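Local coordinates for TRAP dicarboxylate ABC transporter, substrate-binding protein (Roseobacter denitrificans, PDB 4OVQ), which binds beta-D-glucuronate in a pocket of a periplasmic solute-binding fold and probably delivers it to a TRAP transporter in the inner membrane, at residues V161-M169 against T199-N207; N208-F218 against W269-V280. One frame throughout, in Å; residues are numbered along the deposited sequence.

Interaction 1 (V161-M169 against T199-N207). With BDP (beta-D-glucopyranuronic acid), chain C.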
loop_
_atom_site.group_PDB
_atom_site.type_symbol
_atom_site.label_atom_id
_atom_site.label_comp_id
_atom_site.label_asym_id
_atom_site.label_seq_id
_atom_site.Cartn_x
_atom_site.Cartn_y
_atom_site.Cartn_z
ATOM N N VAL A 161 -22.565 -4.756 -2.282
ATOM C CA VAL A 161 -21.686 -3.897 -3.074
ATOM C C VAL A 161 -22.333 -3.564 -4.427
ATOM O O VAL A 161 -21.923 -2.644 -5.122
ATOM C CB VAL A 161 -20.291 -4.575 -3.289
ATOM C CG1 VAL A 161 -19.328 -3.659 -4.013
ATOM C CG2 VAL A 161 -19.673 -4.991 -1.952
ATOM N N GLU A 162 -23.353 -4.323 -4.817
ATOM C CA GLU A 162 -23.963 -4.108 -6.125
ATOM C C GLU A 162 -24.479 -2.679 -6.224
ATOM O O GLU A 162 -25.202 -2.211 -5.348
ATOM C CB GLU A 162 -25.104 -5.112 -6.362
ATOM C CG GLU A 162 -26.182 -4.639 -7.350
ATOM C CD GLU A 162 -25.804 -4.805 -8.815
ATOM O OE1 GLU A 162 -24.884 -5.601 -9.116
ATOM O OE2 GLU A 162 -26.444 -4.127 -9.661
ATOM N N GLY A 163 -24.069 -1.988 -7.286
ATOM C CA GLY A 163 -24.489 -0.629 -7.555
ATOM C C GLY A 163 -23.709 0.426 -6.790
ATOM O O GLY A 163 -23.918 1.614 -7.021
HETATM N N MSE A 164 -22.823 0.018 -5.887
HETATM C CA MSE A 164 -22.082 0.987 -5.083
HETATM C C MSE A 164 -20.880 1.562 -5.873
HETATM O O MSE A 164 -20.109 0.803 -6.467
HETATM C CB MSE A 164 -21.603 0.344 -3.773
HETATM C CG MSE A 164 -21.049 1.334 -2.769
HETATM SE SE MSE A 164 -20.387 0.466 -1.151
HETATM C CE MSE A 164 -22.059 -0.014 -0.335
ATOM N N LYS A 165 -20.709 2.888 -5.861
ATOM C CA LYS A 165 -19.554 3.537 -6.499
ATOM C C LYS A 165 -18.440 3.494 -5.481
ATOM O O LYS A 165 -18.520 4.144 -4.440
ATOM C CB LYS A 165 -19.823 5.011 -6.863
ATOM C CG LYS A 165 -21.073 5.264 -7.693
ATOM C CD LYS A 165 -21.311 6.789 -7.850
ATOM C CE LYS A 165 -21.696 7.500 -6.514
ATOM N NZ LYS A 165 -23.171 7.354 -6.255
ATOM N N VAL A 166 -17.413 2.701 -5.751
ATOM C CA VAL A 166 -16.313 2.538 -4.792
ATOM C C VAL A 166 -14.992 3.030 -5.388
ATOM O O VAL A 166 -14.560 2.606 -6.449
ATOM C CB VAL A 166 -16.148 1.075 -4.347
ATOM C CG1 VAL A 166 -15.093 0.995 -3.238
ATOM C CG2 VAL A 166 -17.510 0.461 -3.918
ATOM N N ARG A 167 -14.371 3.982 -4.700
ATOM C CA ARG A 167 -13.067 4.466 -5.100
ATOM C C ARG A 167 -12.025 3.399 -4.818
ATOM O O ARG A 167 -12.041 2.734 -3.769
ATOM C CB ARG A 167 -12.699 5.734 -4.336
ATOM C CG ARG A 167 -11.299 6.322 -4.691
ATOM C CD ARG A 167 -10.207 5.726 -3.818
ATOM N NE ARG A 167 -8.864 6.185 -4.158
ATOM C CZ ARG A 167 -7.782 5.840 -3.475
ATOM N NH1 ARG A 167 -7.913 5.057 -2.414
ATOM N NH2 ARG A 167 -6.591 6.299 -3.849
ATOM N N VAL A 168 -11.117 3.287 -5.782
ATOM C CA VAL A 168 -9.941 2.440 -5.651
ATOM C C VAL A 168 -8.702 3.157 -6.116
ATOM O O VAL A 168 -8.774 4.210 -6.751
ATOM C CB VAL A 168 -10.070 1.125 -6.478
ATOM C CG1 VAL A 168 -11.130 0.218 -5.858
ATOM C CG2 VAL A 168 -10.425 1.415 -7.925
HETATM N N MSE A 169 -7.543 2.594 -5.776
HETATM C CA MSE A 169 -6.278 3.086 -6.330
HETATM C C MSE A 169 -6.171 2.800 -7.806
HETATM O O MSE A 169 -6.964 2.033 -8.337
HETATM C CB MSE A 169 -5.107 2.441 -5.605
HETATM C CG MSE A 169 -4.993 2.828 -4.115
HETATM SE SE MSE A 169 -3.406 2.208 -3.199
HETATM C CE MSE A 169 -3.870 0.298 -3.029
ATOM N N THR A 199 -19.354 14.785 -1.216
ATOM C CA THR A 199 -20.337 15.216 -2.208
ATOM C C THR A 199 -21.122 14.067 -2.861
ATOM O O THR A 199 -22.079 14.294 -3.585
ATOM C CB THR A 199 -19.655 15.964 -3.334
ATOM O OG1 THR A 199 -18.740 15.078 -4.008
ATOM C CG2 THR A 199 -18.918 17.158 -2.797
ATOM N N GLY A 200 -20.746 12.825 -2.567
ATOM C CA GLY A 200 -21.456 11.692 -3.141
ATOM C C GLY A 200 -21.014 11.288 -4.539
ATOM O O GLY A 200 -21.707 10.468 -5.194
ATOM N N VAL A 201 -19.903 11.852 -5.024
ATOM C CA VAL A 201 -19.305 11.418 -6.277
ATOM C C VAL A 201 -18.890 9.943 -6.208
ATOM O O VAL A 201 -18.992 9.230 -7.216
ATOM C CB VAL A 201 -18.115 12.309 -6.663
ATOM C CG1 VAL A 201 -17.302 11.692 -7.784
ATOM C CG2 VAL A 201 -18.611 13.705 -7.053
ATOM N N VAL A 202 -18.440 9.491 -5.034
ATOM C CA VAL A 202 -18.334 8.055 -4.779
ATOM C C VAL A 202 -19.128 7.755 -3.525
ATOM O O VAL A 202 -19.386 8.643 -2.725
ATOM C CB VAL A 202 -16.855 7.555 -4.640
ATOM C CG1 VAL A 202 -16.112 7.721 -5.957
ATOM C CG2 VAL A 202 -16.095 8.283 -3.535
ATOM N N ASP A 203 -19.558 6.510 -3.381
ATOM C CA ASP A 203 -20.306 6.083 -2.213
ATOM C C ASP A 203 -19.394 5.574 -1.107
ATOM O O ASP A 203 -19.739 5.636 0.060
ATOM C CB ASP A 203 -21.249 4.938 -2.594
ATOM C CG ASP A 203 -22.305 5.350 -3.624
ATOM O OD1 ASP A 203 -22.858 6.486 -3.549
ATOM O OD2 ASP A 203 -22.594 4.550 -4.550
ATOM N N GLY A 204 -18.245 5.021 -1.469
ATOM C CA GLY A 204 -17.368 4.389 -0.507
ATOM C C GLY A 204 -15.966 4.265 -1.054
ATOM O O GLY A 204 -15.654 4.701 -2.178
ATOM N N ALA A 205 -15.121 3.660 -0.237
ATOM C CA ALA A 205 -13.749 3.403 -0.595
ATOM C C ALA A 205 -13.263 2.238 0.262
ATOM O O ALA A 205 -14.061 1.507 0.828
ATOM C CB ALA A 205 -12.934 4.658 -0.368
ATOM N N GLU A 206 -11.952 2.013 0.320
ATOM C CA GLU A 206 -11.418 0.918 1.114
ATOM C C GLU A 206 -9.988 1.231 1.540
ATOM O O GLU A 206 -9.216 1.832 0.778
ATOM C CB GLU A 206 -11.520 -0.407 0.352
ATOM C CG GLU A 206 -11.097 -0.392 -1.115
ATOM C CD GLU A 206 -9.577 -0.483 -1.322
ATOM O OE1 GLU A 206 -9.017 0.414 -2.014
ATOM O OE2 GLU A 206 -8.943 -1.448 -0.821
ATOM N N ASN A 207 -9.643 0.852 2.773
ATOM C CA ASN A 207 -8.327 1.146 3.282
ATOM C C ASN A 207 -8.112 0.546 4.649
ATOM O O ASN A 207 -9.005 -0.059 5.203
ATOM C CB ASN A 207 -8.065 2.652 3.323
ATOM C CG ASN A 207 -6.666 2.984 2.864
ATOM O OD1 ASN A 207 -5.708 2.436 3.410
ATOM N ND2 ASN A 207 -6.530 3.825 1.839
HETATM C C1 BDP C . -2.832 3.790 1.915
HETATM C C2 BDP C . -1.401 3.760 1.443
HETATM C C3 BDP C . -1.182 4.976 0.653
HETATM C C4 BDP C . -2.120 5.016 -0.506
HETATM C C5 BDP C . -3.551 4.952 -0.027
HETATM C C6 BDP C . -4.573 4.936 -1.175
HETATM O O2 BDP C . -0.585 3.820 2.662
HETATM O O3 BDP C . 0.171 4.817 0.083
HETATM O O4 BDP C . -1.899 6.262 -1.293
HETATM O O5 BDP C . -3.768 3.805 0.785
HETATM O O6A BDP C . -4.330 5.609 -2.221
HETATM O O1 BDP C . -3.183 2.666 2.668
HETATM O O6B BDP C . -5.653 4.362 -0.897
HETATM O O HOH W 1 -24.256 4.579 -6.866
HETATM O O HOH W 2 -24.278 9.446 -4.798
HETATM O O HOH W 3 -10.098 3.026 -1.843
HETATM O O HOH W 4 -7.632 0.095 -4.293
#
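R167 and A205 touch through their CB atoms, 4.1 Å apart, just before the two strands reach the sugar acid. R167 grips the glucuronate carboxylate with two parallel N-H groups: NH1 reaches O6B at 2.8 Å in an almost straight bond (178°), and NH2 reaches O6A at 2.9 Å. From strand 204-207, N207 grips the anomeric side of the ligand, its OD1 accepting from O1 at 2.6 Å while ND2 donates to O5 at 3.0 Å. The selenomethionine M169 adds its CG and SE beside the carboxylate.

Behind these groups comes a second shell. One water accepts from both R167 NH1 and E206 N, bridging the two strands; a second accepts from M169 N and donates to E206 OE1. E206 OE2 is turned to H229 and R146, while R167 NE donates to M188 O, which helps fix the guanidinium.

Further back the strands are joined by a single bridge, V166 with G204. R167 N donates to G204 O, and K165 O receives both D203 N and G204 N. D203 then clasps K165 twice: OD2 accepts the backbone N at 2.8 Å, and OD1 forms a salt bridge to NZ at 2.9 Å. The lysine chain bends at chi3 (-68°) and chi4 (-83°), which curls NZ back over the carboxylate plane. Such two-pronged arginine-carboxylate recognition is the hallmark of TRAP solute-binding proteins of the DctP family; here strand 165-168 brings the arginine, and the end of strand 204-207 adds N207 at O1 and O5.

Interaction 2 (N208-F218 against W269-V280); sequences NWPSYESTGHF and WNKREAASRAAV. With BDP (beta-D-glucopyranuronic acid), chain C.
W209 lies against R277, and the contact is first a matter of ring faces. R277 CG sits 3.4 Å from the centroid of the tryptophan's six-membered ring, a CH-pi contact nearly on the ring normal. The arginine chain runs extended from there, its CG anti to the backbone N (chi1 179°); W209 CZ2 lies against one face of the guanidinium, the two planes 23° apart, and NE is salt-bridged to E281. P210 CG packs over one face of the W269 indole, 3.3 Å from CH2, and V280 CG1 lies over one face of the F218 ring in a second CH-pi contact.

Knobs-into-holes packing ties these together: W209 fits among E273, S276, R277 and V280, and V280 in turn among W209, Y212, E213 and F218. With an alanine in place of W209, the aliphatic part of R277 would probably lose its flat support and a gap would open beside V280 CG2.

The polar bonds gather on E213 OE1. S276 OG donates to its anti lone pair at 2.8 Å, while R272 NH1 arrives on the syn side at 3.1 Å in a salt bridge. R272 NE also donates to S276 OG, which orients the hydroxyl. A water links W209 N to E273 OE2.

Helix 209-214, N-capped by N208 OD1, makes 46° with segment 269-280 of the long helix 248-282. Y224 of strand 223-230 stacks on W209, and V287 of strand 286-289 touches both W209 and R277.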
loop_
_atom_site.group_PDB
_atom_site.type_symbol
_atom_site.label_atom_id
_atom_site.label_comp_id
_atom_site.label_asym_id
_atom_site.label_seq_id
_atom_site.Cartn_x
_atom_site.Cartn_y
_atom_site.Cartn_z
ATOM N N ASN A 208 -6.901 0.695 5.169
ATOM C CA ASN A 208 -6.603 0.231 6.528
ATOM C C ASN A 208 -7.160 1.217 7.578
ATOM O O ASN A 208 -7.611 2.316 7.256
ATOM C CB ASN A 208 -5.099 0.055 6.676
ATOM C CG ASN A 208 -4.313 1.293 6.264
ATOM O OD1 ASN A 208 -4.623 2.409 6.649
ATOM N ND2 ASN A 208 -3.261 1.087 5.451
ATOM N N TRP A 209 -7.134 0.823 8.855
ATOM C CA TRP A 209 -7.661 1.701 9.901
ATOM C C TRP A 209 -6.983 3.056 9.983
ATOM O O TRP A 209 -7.649 4.080 10.088
ATOM C CB TRP A 209 -7.602 1.064 11.294
ATOM C CG TRP A 209 -8.551 -0.046 11.521
ATOM C CD1 TRP A 209 -8.251 -1.367 11.556
ATOM C CD2 TRP A 209 -9.960 0.056 11.782
ATOM N NE1 TRP A 209 -9.378 -2.108 11.817
ATOM C CE2 TRP A 209 -10.443 -1.256 11.966
ATOM C CE3 TRP A 209 -10.860 1.125 11.866
ATOM C CZ2 TRP A 209 -11.795 -1.530 12.241
ATOM C CZ3 TRP A 209 -12.204 0.849 12.133
ATOM C CH2 TRP A 209 -12.648 -0.473 12.321
ATOM N N PRO A 210 -5.639 3.097 9.961
ATOM C CA PRO A 210 -4.987 4.401 10.104
ATOM C C PRO A 210 -5.273 5.425 8.984
ATOM O O PRO A 210 -5.337 6.629 9.231
ATOM C CB PRO A 210 -3.499 4.034 10.189
ATOM C CG PRO A 210 -3.496 2.630 10.715
ATOM C CD PRO A 210 -4.674 1.993 10.034
ATOM N N SER A 211 -5.435 4.947 7.756
ATOM C CA SER A 211 -5.772 5.837 6.639
ATOM C C SER A 211 -7.220 6.299 6.742
ATOM O O SER A 211 -7.522 7.450 6.500
ATOM C CB SER A 211 -5.585 5.133 5.298
ATOM O OG SER A 211 -4.224 5.032 4.920
ATOM N N TYR A 212 -8.105 5.382 7.104
ATOM C CA TYR A 212 -9.530 5.689 7.258
ATOM C C TYR A 212 -9.677 6.803 8.281
ATOM O O TYR A 212 -10.438 7.748 8.105
ATOM C CB TYR A 212 -10.248 4.444 7.735
ATOM C CG TYR A 212 -11.722 4.545 8.070
ATOM C CD1 TYR A 212 -12.640 5.029 7.141
ATOM C CD2 TYR A 212 -12.218 4.071 9.294
ATOM C CE1 TYR A 212 -13.981 5.068 7.436
ATOM C CE2 TYR A 212 -13.566 4.140 9.593
ATOM C CZ TYR A 212 -14.432 4.635 8.661
ATOM O OH TYR A 212 -15.765 4.668 8.975
ATOM N N GLU A 213 -8.881 6.705 9.340
ATOM C CA GLU A 213 -8.922 7.692 10.391
ATOM C C GLU A 213 -8.216 8.998 9.996
ATOM O O GLU A 213 -8.824 10.059 10.043
ATOM C CB GLU A 213 -8.358 7.059 11.671
ATOM C CG GLU A 213 -8.386 7.938 12.879
ATOM C CD GLU A 213 -7.060 8.614 13.092
ATOM O OE1 GLU A 213 -6.031 7.910 13.251
ATOM O OE2 GLU A 213 -7.038 9.846 13.044
ATOM N N SER A 214 -6.958 8.936 9.539
ATOM C CA SER A 214 -6.126 10.142 9.323
ATOM C C SER A 214 -6.591 11.121 8.239
ATOM O O SER A 214 -6.320 12.314 8.317
ATOM C CB SER A 214 -4.650 9.770 9.095
ATOM O OG SER A 214 -4.447 9.160 7.831
ATOM N N THR A 215 -7.275 10.609 7.217
ATOM C CA THR A 215 -7.719 11.406 6.077
ATOM C C THR A 215 -9.061 12.080 6.347
ATOM O O THR A 215 -9.510 12.913 5.552
ATOM C CB THR A 215 -7.970 10.500 4.863
ATOM O OG1 THR A 215 -8.919 9.488 5.257
ATOM C CG2 THR A 215 -6.646 9.891 4.332
ATOM N N GLY A 216 -9.696 11.641 7.423
ATOM C CA GLY A 216 -11.025 12.118 7.772
ATOM C C GLY A 216 -12.144 11.336 7.101
ATOM O O GLY A 216 -13.325 11.650 7.284
ATOM N N HIS A 217 -11.798 10.295 6.346
ATOM C CA HIS A 217 -12.830 9.589 5.608
ATOM C C HIS A 217 -13.916 9.064 6.550
ATOM O O HIS A 217 -15.096 9.017 6.193
ATOM C CB HIS A 217 -12.261 8.409 4.801
ATOM C CG HIS A 217 -11.356 8.811 3.681
ATOM N ND1 HIS A 217 -10.595 7.903 2.984
ATOM C CD2 HIS A 217 -11.072 10.025 3.153
ATOM C CE1 HIS A 217 -9.870 8.541 2.083
ATOM N NE2 HIS A 217 -10.136 9.833 2.168
ATOM N N PHE A 218 -13.543 8.700 7.769
ATOM C CA PHE A 218 -14.513 8.125 8.687
ATOM C C PHE A 218 -15.640 9.118 9.000
ATOM O O PHE A 218 -16.736 8.690 9.322
ATOM C CB PHE A 218 -13.818 7.631 9.957
ATOM C CG PHE A 218 -13.422 8.718 10.902
ATOM C CD1 PHE A 218 -12.247 9.418 10.742
ATOM C CD2 PHE A 218 -14.233 9.031 11.978
ATOM C CE1 PHE A 218 -11.882 10.415 11.645
ATOM C CE2 PHE A 218 -13.886 10.006 12.860
ATOM C CZ PHE A 218 -12.732 10.708 12.714
ATOM N N TRP A 269 3.359 0.996 13.555
ATOM C CA TRP A 269 2.151 0.596 12.829
ATOM C C TRP A 269 1.179 -0.182 13.711
ATOM O O TRP A 269 -0.019 0.115 13.743
ATOM C CB TRP A 269 2.505 -0.242 11.587
ATOM C CG TRP A 269 1.250 -0.571 10.847
ATOM C CD1 TRP A 269 0.553 -1.749 10.881
ATOM C CD2 TRP A 269 0.501 0.320 10.021
ATOM N NE1 TRP A 269 -0.595 -1.638 10.114
ATOM C CE2 TRP A 269 -0.649 -0.373 9.592
ATOM C CE3 TRP A 269 0.676 1.641 9.631
ATOM C CZ2 TRP A 269 -1.615 0.213 8.758
ATOM C CZ3 TRP A 269 -0.279 2.226 8.827
ATOM C CH2 TRP A 269 -1.410 1.494 8.384
ATOM N N ASN A 270 1.671 -1.174 14.441
ATOM C CA ASN A 270 0.758 -2.002 15.218
ATOM C C ASN A 270 0.053 -1.222 16.329
ATOM O O ASN A 270 -1.141 -1.415 16.568
ATOM C CB ASN A 270 1.471 -3.254 15.750
ATOM C CG ASN A 270 1.671 -4.318 14.661
ATOM O OD1 ASN A 270 2.773 -4.839 14.473
ATOM N ND2 ASN A 270 0.596 -4.641 13.943
ATOM N N LYS A 271 0.756 -0.296 16.965
ATOM C CA LYS A 271 0.103 0.572 17.948
ATOM C C LYS A 271 -0.918 1.516 17.284
ATOM O O LYS A 271 -1.914 1.912 17.886
ATOM C CB LYS A 271 1.160 1.372 18.711
ATOM C CG LYS A 271 1.953 0.515 19.696
ATOM C CD LYS A 271 2.688 1.378 20.693
ATOM C CE LYS A 271 3.968 1.926 20.094
ATOM N NZ LYS A 271 4.459 3.114 20.853
ATOM N N ARG A 272 -0.690 1.865 16.023
ATOM C CA ARG A 272 -1.509 2.897 15.397
ATOM C C ARG A 272 -2.815 2.328 14.917
ATOM O O ARG A 272 -3.832 3.025 14.930
ATOM C CB ARG A 272 -0.787 3.534 14.215
ATOM C CG ARG A 272 -1.608 4.577 13.491
ATOM C CD ARG A 272 -2.169 5.568 14.475
ATOM N NE ARG A 272 -2.877 6.633 13.798
ATOM C CZ ARG A 272 -2.322 7.762 13.374
ATOM N NH1 ARG A 272 -3.083 8.670 12.773
ATOM N NH2 ARG A 272 -1.039 8.005 13.600
ATOM N N GLU A 273 -2.770 1.081 14.460
ATOM C CA GLU A 273 -3.969 0.420 13.970
ATOM C C GLU A 273 -4.998 0.346 15.083
ATOM O O GLU A 273 -6.186 0.542 14.864
ATOM C CB GLU A 273 -3.648 -0.982 13.490
ATOM C CG GLU A 273 -4.736 -1.608 12.619
ATOM C CD GLU A 273 -4.176 -2.424 11.458
ATOM O OE1 GLU A 273 -2.964 -2.357 11.206
ATOM O OE2 GLU A 273 -4.945 -3.145 10.794
ATOM N N ALA A 274 -4.531 0.079 16.293
ATOM C CA ALA A 274 -5.446 -0.052 17.417
ATOM C C ALA A 274 -5.976 1.297 17.875
ATOM O O ALA A 274 -7.165 1.428 18.193
ATOM C CB ALA A 274 -4.751 -0.758 18.561
ATOM N N ALA A 275 -5.086 2.283 17.939
ATOM C CA ALA A 275 -5.443 3.638 18.344
ATOM C C ALA A 275 -6.404 4.279 17.349
ATOM O O ALA A 275 -7.350 4.962 17.741
ATOM C CB ALA A 275 -4.188 4.494 18.489
ATOM N N SER A 276 -6.134 4.074 16.059
ATOM C CA SER A 276 -6.998 4.585 14.990
ATOM C C SER A 276 -8.365 3.958 15.069
ATOM O O SER A 276 -9.391 4.642 15.020
ATOM C CB SER A 276 -6.367 4.291 13.600
ATOM O OG SER A 276 -5.314 5.183 13.396
ATOM N N ARG A 277 -8.389 2.638 15.146
ATOM C CA ARG A 277 -9.662 1.958 15.214
ATOM C C ARG A 277 -10.461 2.431 16.439
ATOM O O ARG A 277 -11.679 2.639 16.361
ATOM C CB ARG A 277 -9.468 0.450 15.270
ATOM C CG ARG A 277 -10.797 -0.254 15.373
ATOM C CD ARG A 277 -10.696 -1.725 15.639
ATOM N NE ARG A 277 -12.028 -2.295 15.816
ATOM C CZ ARG A 277 -12.369 -3.527 15.462
ATOM N NH1 ARG A 277 -11.467 -4.347 14.944
ATOM N NH2 ARG A 277 -13.615 -3.947 15.653
ATOM N N ALA A 278 -9.772 2.619 17.562
ATOM C CA ALA A 278 -10.466 3.006 18.788
ATOM C C ALA A 278 -11.020 4.423 18.697
ATOM O O ALA A 278 -12.141 4.699 19.142
ATOM C CB ALA A 278 -9.543 2.874 19.975
ATOM N N ALA A 279 -10.243 5.324 18.113
ATOM C CA ALA A 279 -10.678 6.703 17.979
ATOM C C ALA A 279 -11.894 6.839 17.059
ATOM O O ALA A 279 -12.788 7.660 17.316
ATOM C CB ALA A 279 -9.532 7.574 17.498
ATOM N N VAL A 280 -11.966 6.051 15.988
ATOM C CA VAL A 280 -13.117 6.210 15.094
ATOM C C VAL A 280 -14.370 5.506 15.623
ATOM O O VAL A 280 -15.480 5.962 15.354
ATOM C CB VAL A 280 -12.829 5.779 13.619
ATOM C CG1 VAL A 280 -11.560 6.405 13.139
ATOM C CG2 VAL A 280 -12.763 4.263 13.490
HETATM C C1 BDP C . -2.832 3.790 1.915
HETATM C C2 BDP C . -1.401 3.760 1.443
HETATM C C3 BDP C . -1.182 4.976 0.653
HETATM C C4 BDP C . -2.120 5.016 -0.506
HETATM C C5 BDP C . -3.551 4.952 -0.027
HETATM C C6 BDP C . -4.573 4.936 -1.175
HETATM O O2 BDP C . -0.585 3.820 2.662
HETATM O O3 BDP C . 0.171 4.817 0.083
HETATM O O4 BDP C . -1.899 6.262 -1.293
HETATM O O5 BDP C . -3.768 3.805 0.785
HETATM O O6A BDP C . -4.330 5.609 -2.221
HETATM O O1 BDP C . -3.183 2.666 2.668
HETATM O O6B BDP C . -5.653 4.362 -0.897
HETATM O O HOH W 5 -6.216 -2.039 8.765
#

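Overall arrangement
The two interactions follow directly along the chain: strand 204-207 ends interaction 1 at N207, and N208 opens interaction 2 as the cap of the next helix. Their centres lie about 19 Å apart, yet both reach the glucuronate. Interaction 1 contributes bonds to the carboxylate, the ring oxygen and O1; interaction 2 brings N208 ND2, hydrogen-bonded to A143 O, to 3.2 Å from O1 of the sugar. A weak hydrogen bond between S211 OG and N207 OD1 spans the junction. Through this junction the pocket is tied on one side to strand 165-168 and on the other to the long helix 248-282, while Q70, H32, R146 and E234 also hydrogen-bond to the ligand.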